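Local coordinates for putative peptidyl-arginine deiminase (Chlorobium tepidum, PDB 1XKN), which probably hydrolyses the guanidinium group of agmatine or of protein arginine residues, acting as a deiminase, at residues 190-193 and 194-197; 236-240 and 241-245. All coordinates share one frame; numbering follows the deposited sequence.

Contact 1 (190-193 and 194-197); sequences EAQL and RRYL
E190 O accepts from R194 N, and the same i to i+4 step is taken by A191 with R195, Q192 with Y196 and L193 with L197. The first three bonds are near straight, the tightest being R195 N to A191 O at 2.8 Å. The fourth bends to 141° at its hydrogen, and L197 N sits above the L193 carbonyl plane. L197 is the last residue of helix 186-197.

On one flank E190 and R194 run side by side. Their salt bridge joins E190 OE1 to R194 NH1 at 3.0 Å. NH1 approaches the anti lone pair of OE1, and the oxygen lies at the guanidinium edge, in its plane. Water 1 donates a hydrogen bond to E190 OE1 and accepts one from R194 NH2. Other partners fix both groups: W204 NE1 binds E190 OE2, and R194 NH2 also donates to E200 O.

The helix is amphipathic within the alpha/beta fold. L193 and L197 lie along its buried side, with L193 CD2 3.9 Å from L197 CD1. L197 reaches strands 101-107 and 110-119, while Y196 packs on strand 148-152.

The Q192 chain bends at its second torsion (chi2 -73°), which brings the amide alongside the Y196 ring. Q192 OE1 lies at the ring edge, 3.6 Å from Y196 CE2; the two planes are 66° apart. Water 2 donates to Q192 OE1 and accepts from Y196 OH at 2.7 Å. Q192 NE2 also touches R195 CD at 3.6 Å.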
loop_
_atom_site.group_PDB
_atom_site.type_symbol
_atom_site.label_atom_id
_atom_site.label_comp_id
_atom_site.label_asym_id
_atom_site.label_seq_id
_atom_site.Cartn_x
_atom_site.Cartn_y
_atom_site.Cartn_z
ATOM N N GLU A 190 2.397 -16.258 11.426
ATOM C CA GLU A 190 3.505 -15.488 11.982
ATOM C C GLU A 190 4.836 -16.106 11.564
ATOM O O GLU A 190 5.783 -15.390 11.250
ATOM C CB GLU A 190 3.427 -15.422 13.508
ATOM C CG GLU A 190 2.439 -14.384 14.012
ATOM C CD GLU A 190 2.675 -14.005 15.460
ATOM O OE1 GLU A 190 3.833 -14.103 15.927
ATOM O OE2 GLU A 190 1.710 -13.576 16.124
ATOM N N ALA A 191 4.908 -17.433 11.554
ATOM C CA ALA A 191 6.141 -18.103 11.165
ATOM C C ALA A 191 6.548 -17.688 9.755
ATOM O O ALA A 191 7.718 -17.407 9.498
ATOM C CB ALA A 191 5.976 -19.619 11.244
ATOM N N GLN A 192 5.584 -17.643 8.840
ATOM C CA GLN A 192 5.877 -17.252 7.465
ATOM C C GLN A 192 6.306 -15.792 7.367
ATOM O O GLN A 192 7.167 -15.454 6.559
ATOM C CB GLN A 192 4.662 -17.496 6.569
ATOM C CG GLN A 192 4.290 -18.971 6.429
ATOM C CD GLN A 192 5.259 -19.744 5.545
ATOM O OE1 GLN A 192 4.922 -20.136 4.426
ATOM N NE2 GLN A 192 6.467 -19.967 6.045
ATOM N N LEU A 193 5.709 -14.925 8.181
ATOM C CA LEU A 193 6.078 -13.512 8.153
ATOM C C LEU A 193 7.500 -13.354 8.675
ATOM O O LEU A 193 8.276 -12.549 8.155
ATOM C CB LEU A 193 5.102 -12.676 8.988
ATOM C CG LEU A 193 3.659 -12.649 8.466
ATOM C CD1 LEU A 193 2.773 -11.912 9.458
ATOM C CD2 LEU A 193 3.605 -11.987 7.095
ATOM N N ARG A 194 7.851 -14.120 9.703
ATOM C CA ARG A 194 9.205 -14.049 10.239
ATOM C C ARG A 194 10.189 -14.589 9.209
ATOM O O ARG A 194 11.220 -13.972 8.938
ATOM C CB ARG A 194 9.328 -14.862 11.528
ATOM C CG ARG A 194 8.760 -14.163 12.743
ATOM C CD ARG A 194 9.207 -14.847 14.023
ATOM N NE ARG A 194 8.846 -14.052 15.192
ATOM C CZ ARG A 194 7.624 -13.989 15.709
ATOM N NH1 ARG A 194 6.630 -14.686 15.173
ATOM N NH2 ARG A 194 7.394 -13.211 16.759
ATOM N N ARG A 195 9.851 -15.732 8.625
ATOM C CA ARG A 195 10.702 -16.382 7.639
ATOM C C ARG A 195 10.967 -15.578 6.371
ATOM O O ARG A 195 12.120 -15.391 5.975
ATOM C CB ARG A 195 10.089 -17.726 7.245
ATOM C CG ARG A 195 10.841 -18.460 6.147
ATOM C CD ARG A 195 10.094 -19.719 5.752
ATOM N NE ARG A 195 10.791 -20.473 4.717
ATOM C CZ ARG A 195 10.294 -21.550 4.119
ATOM N NH1 ARG A 195 9.091 -22.002 4.453
ATOM N NH2 ARG A 195 10.998 -22.175 3.185
ATOM N N TYR A 196 9.898 -15.105 5.736
ATOM C CA TYR A 196 10.026 -14.384 4.476
ATOM C C TYR A 196 10.179 -12.862 4.518
ATOM O O TYR A 196 10.608 -12.263 3.533
ATOM C CB TYR A 196 8.858 -14.774 3.569
ATOM C CG TYR A 196 8.876 -16.238 3.161
ATOM C CD1 TYR A 196 9.920 -16.750 2.390
ATOM C CD2 TYR A 196 7.826 -17.096 3.497
ATOM C CE1 TYR A 196 9.914 -18.077 1.949
ATOM C CE2 TYR A 196 7.813 -18.426 3.064
ATOM C CZ TYR A 196 8.853 -18.905 2.288
ATOM O OH TYR A 196 8.818 -20.198 1.815
ATOM N N LEU A 197 9.838 -12.237 5.641
ATOM C CA LEU A 197 9.982 -10.792 5.759
ATOM C C LEU A 197 11.061 -10.434 6.775
ATOM O O LEU A 197 11.489 -9.286 6.863
ATOM C CB LEU A 197 8.646 -10.143 6.141
ATOM C CG LEU A 197 7.529 -10.306 5.103
ATOM C CD1 LEU A 197 6.277 -9.569 5.561
ATOM C CD2 LEU A 197 7.998 -9.763 3.758
HETATM O O HOH W 1 5.078 -11.573 17.499
HETATM O O HOH W 2 6.455 -21.452 2.086
#

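Contact 2 (236-240 and 241-245); sequences EDPED and ENYKP
P238 lies over one face of the Y243 ring. Its CA is 3.5 Å from the ring centroid and 11° off the normal, a CH-pi contact made by the backbone carbon. The proline ring slants across the tyrosine, and P238 CG stands 4.2 Å from Y243 CZ. Y243 turns its CG anti to its backbone N (chi1 -172°), which carries the ring back over the preceding turn.

D240 and N242 point the same way, side by side, with carboxylate and amide planes 60° apart. D240 OD2 accepts from N242 N at 2.9 Å, the donor standing above the carboxylate plane. Water 3 donates to the same D240 OD2 and accepts from N242 ND2. The other end of the amide, N242 OD1, is held by A210 N.

The E241 side chain crosses that of D240 at about a right angle. The two acids come within 3.8 Å at D240 OD1 and E241 OE1. R281 forms a salt bridge with each, which probably offsets their repulsion.

Before this, D237 OD1 accepts from E239 N in an Asx turn. A type I turn spans D237 to D240, closed by D240 N to D237 O at 3.0 Å. A second type I turn, D240 to Y243, follows directly, with Y243 N bonded to D240 O. The D240 side-chain bond to N242 N is a capping bond at the entry to helix 243-253.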
loop_
_atom_site.group_PDB
_atom_site.type_symbol
_atom_site.label_atom_id
_atom_site.label_comp_id
_atom_site.label_asym_id
_atom_site.label_seq_id
_atom_site.Cartn_x
_atom_site.Cartn_y
_atom_site.Cartn_z
ATOM N N GLU A 236 -14.239 10.816 15.844
ATOM C CA GLU A 236 -14.692 11.491 17.056
ATOM C C GLU A 236 -16.207 11.531 17.212
ATOM O O GLU A 236 -16.712 11.959 18.246
ATOM C CB GLU A 236 -14.120 12.910 17.116
ATOM C CG GLU A 236 -14.436 13.777 15.912
ATOM C CD GLU A 236 -13.731 15.120 15.971
ATOM O OE1 GLU A 236 -12.482 15.134 16.032
ATOM O OE2 GLU A 236 -14.422 16.160 15.956
ATOM N N ASP A 237 -16.933 11.084 16.191
ATOM C CA ASP A 237 -18.391 11.067 16.264
ATOM C C ASP A 237 -18.824 9.736 16.878
ATOM O O ASP A 237 -18.726 8.690 16.236
ATOM C CB ASP A 237 -19.002 11.204 14.867
ATOM C CG ASP A 237 -20.511 11.348 14.903
ATOM O OD1 ASP A 237 -21.134 10.935 15.908
ATOM O OD2 ASP A 237 -21.083 11.869 13.921
ATOM N N PRO A 238 -19.311 9.760 18.128
ATOM C CA PRO A 238 -19.754 8.541 18.815
ATOM C C PRO A 238 -20.827 7.748 18.069
ATOM O O PRO A 238 -20.980 6.546 18.286
ATOM C CB PRO A 238 -20.272 9.067 20.154
ATOM C CG PRO A 238 -19.464 10.301 20.377
ATOM C CD PRO A 238 -19.450 10.935 19.005
ATOM N N GLU A 239 -21.569 8.419 17.194
ATOM C CA GLU A 239 -22.638 7.765 16.445
ATOM C C GLU A 239 -22.189 7.134 15.130
ATOM O O GLU A 239 -22.940 6.384 14.507
ATOM C CB GLU A 239 -23.772 8.758 16.170
ATOM C CG GLU A 239 -24.404 9.346 17.422
ATOM C CD GLU A 239 -24.781 8.285 18.439
ATOM O OE1 GLU A 239 -25.398 7.273 18.049
ATOM O OE2 GLU A 239 -24.465 8.466 19.635
ATOM N N ASP A 240 -20.967 7.440 14.709
ATOM C CA ASP A 240 -20.434 6.898 13.468
ATOM C C ASP A 240 -20.041 5.433 13.638
ATOM O O ASP A 240 -19.538 5.036 14.687
ATOM C CB ASP A 240 -19.212 7.691 13.022
ATOM C CG ASP A 240 -18.675 7.211 11.693
ATOM O OD1 ASP A 240 -19.316 7.494 10.661
ATOM O OD2 ASP A 240 -17.623 6.542 11.684
ATOM N N GLU A 241 -20.254 4.642 12.590
ATOM C CA GLU A 241 -19.944 3.216 12.614
ATOM C C GLU A 241 -18.483 2.878 12.918
ATOM O O GLU A 241 -18.193 1.814 13.469
ATOM C CB GLU A 241 -20.342 2.574 11.281
ATOM C CG GLU A 241 -21.845 2.537 11.015
ATOM C CD GLU A 241 -22.493 3.909 11.071
ATOM O OE1 GLU A 241 -21.989 4.842 10.404
ATOM O OE2 GLU A 241 -23.519 4.057 11.776
ATOM N N ASN A 242 -17.563 3.769 12.562
ATOM C CA ASN A 242 -16.147 3.513 12.805
ATOM C C ASN A 242 -15.670 3.922 14.189
ATOM O O ASN A 242 -14.540 3.616 14.573
ATOM C CB ASN A 242 -15.281 4.219 11.759
ATOM C CG ASN A 242 -15.492 3.668 10.366
ATOM O OD1 ASN A 242 -15.565 2.451 10.170
ATOM N ND2 ASN A 242 -15.570 4.558 9.385
ATOM N N TYR A 243 -16.525 4.604 14.944
ATOM C CA TYR A 243 -16.145 5.062 16.278
ATOM C C TYR A 243 -15.587 3.943 17.157
ATOM O O TYR A 243 -14.451 4.016 17.616
ATOM C CB TYR A 243 -17.344 5.706 16.981
ATOM C CG TYR A 243 -16.984 6.380 18.288
ATOM C CD1 TYR A 243 -16.275 7.582 18.299
ATOM C CD2 TYR A 243 -17.342 5.813 19.512
ATOM C CE1 TYR A 243 -15.929 8.205 19.494
ATOM C CE2 TYR A 243 -16.999 6.430 20.718
ATOM C CZ TYR A 243 -16.293 7.624 20.699
ATOM O OH TYR A 243 -15.945 8.242 21.881
ATOM N N LYS A 244 -16.391 2.911 17.387
ATOM C CA LYS A 244 -15.974 1.795 18.233
ATOM C C LYS A 244 -14.702 1.076 17.765
ATOM O O LYS A 244 -13.738 0.958 18.525
ATOM C CB LYS A 244 -17.130 0.797 18.372
ATOM C CG LYS A 244 -16.822 -0.435 19.206
ATOM C CD LYS A 244 -18.083 -1.256 19.416
ATOM C CE LYS A 244 -17.801 -2.545 20.173
ATOM N NZ LYS A 244 -16.927 -3.464 19.395
ATOM N N PRO A 245 -14.676 0.597 16.510
ATOM C CA PRO A 245 -13.503 -0.109 15.981
ATOM C C PRO A 245 -12.204 0.685 16.099
ATOM O O PRO A 245 -11.169 0.148 16.497
ATOM C CB PRO A 245 -13.879 -0.365 14.523
ATOM C CG PRO A 245 -15.366 -0.440 14.562
ATOM C CD PRO A 245 -15.727 0.689 15.482
HETATM O O HOH W 3 -15.622 7.491 10.229
HETATM O O HOH W 4 -19.111 2.663 16.387
#

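Overall arrangement
From the N terminus, contact 1 comes first, in the final two turns of helix 186-197. It closes only helical turns. Side chains of this part of the helix pack on one mixed sheet. The chain then passes through strands 201-205, 222-226 and 229-233 before contact 2. There two successive tight turns join strand 229-233 to helix 243-253, and R281 and A210 link the loop to other parts of the chain. The contacts are in series and neither nest nor cross. The centres of contact 1 and contact 2 are about 34 Å apart. The nearest atoms of contact 1 and contact 2 are about 19 Å apart, so the two do not touch. One ends a helix; the other leads into one.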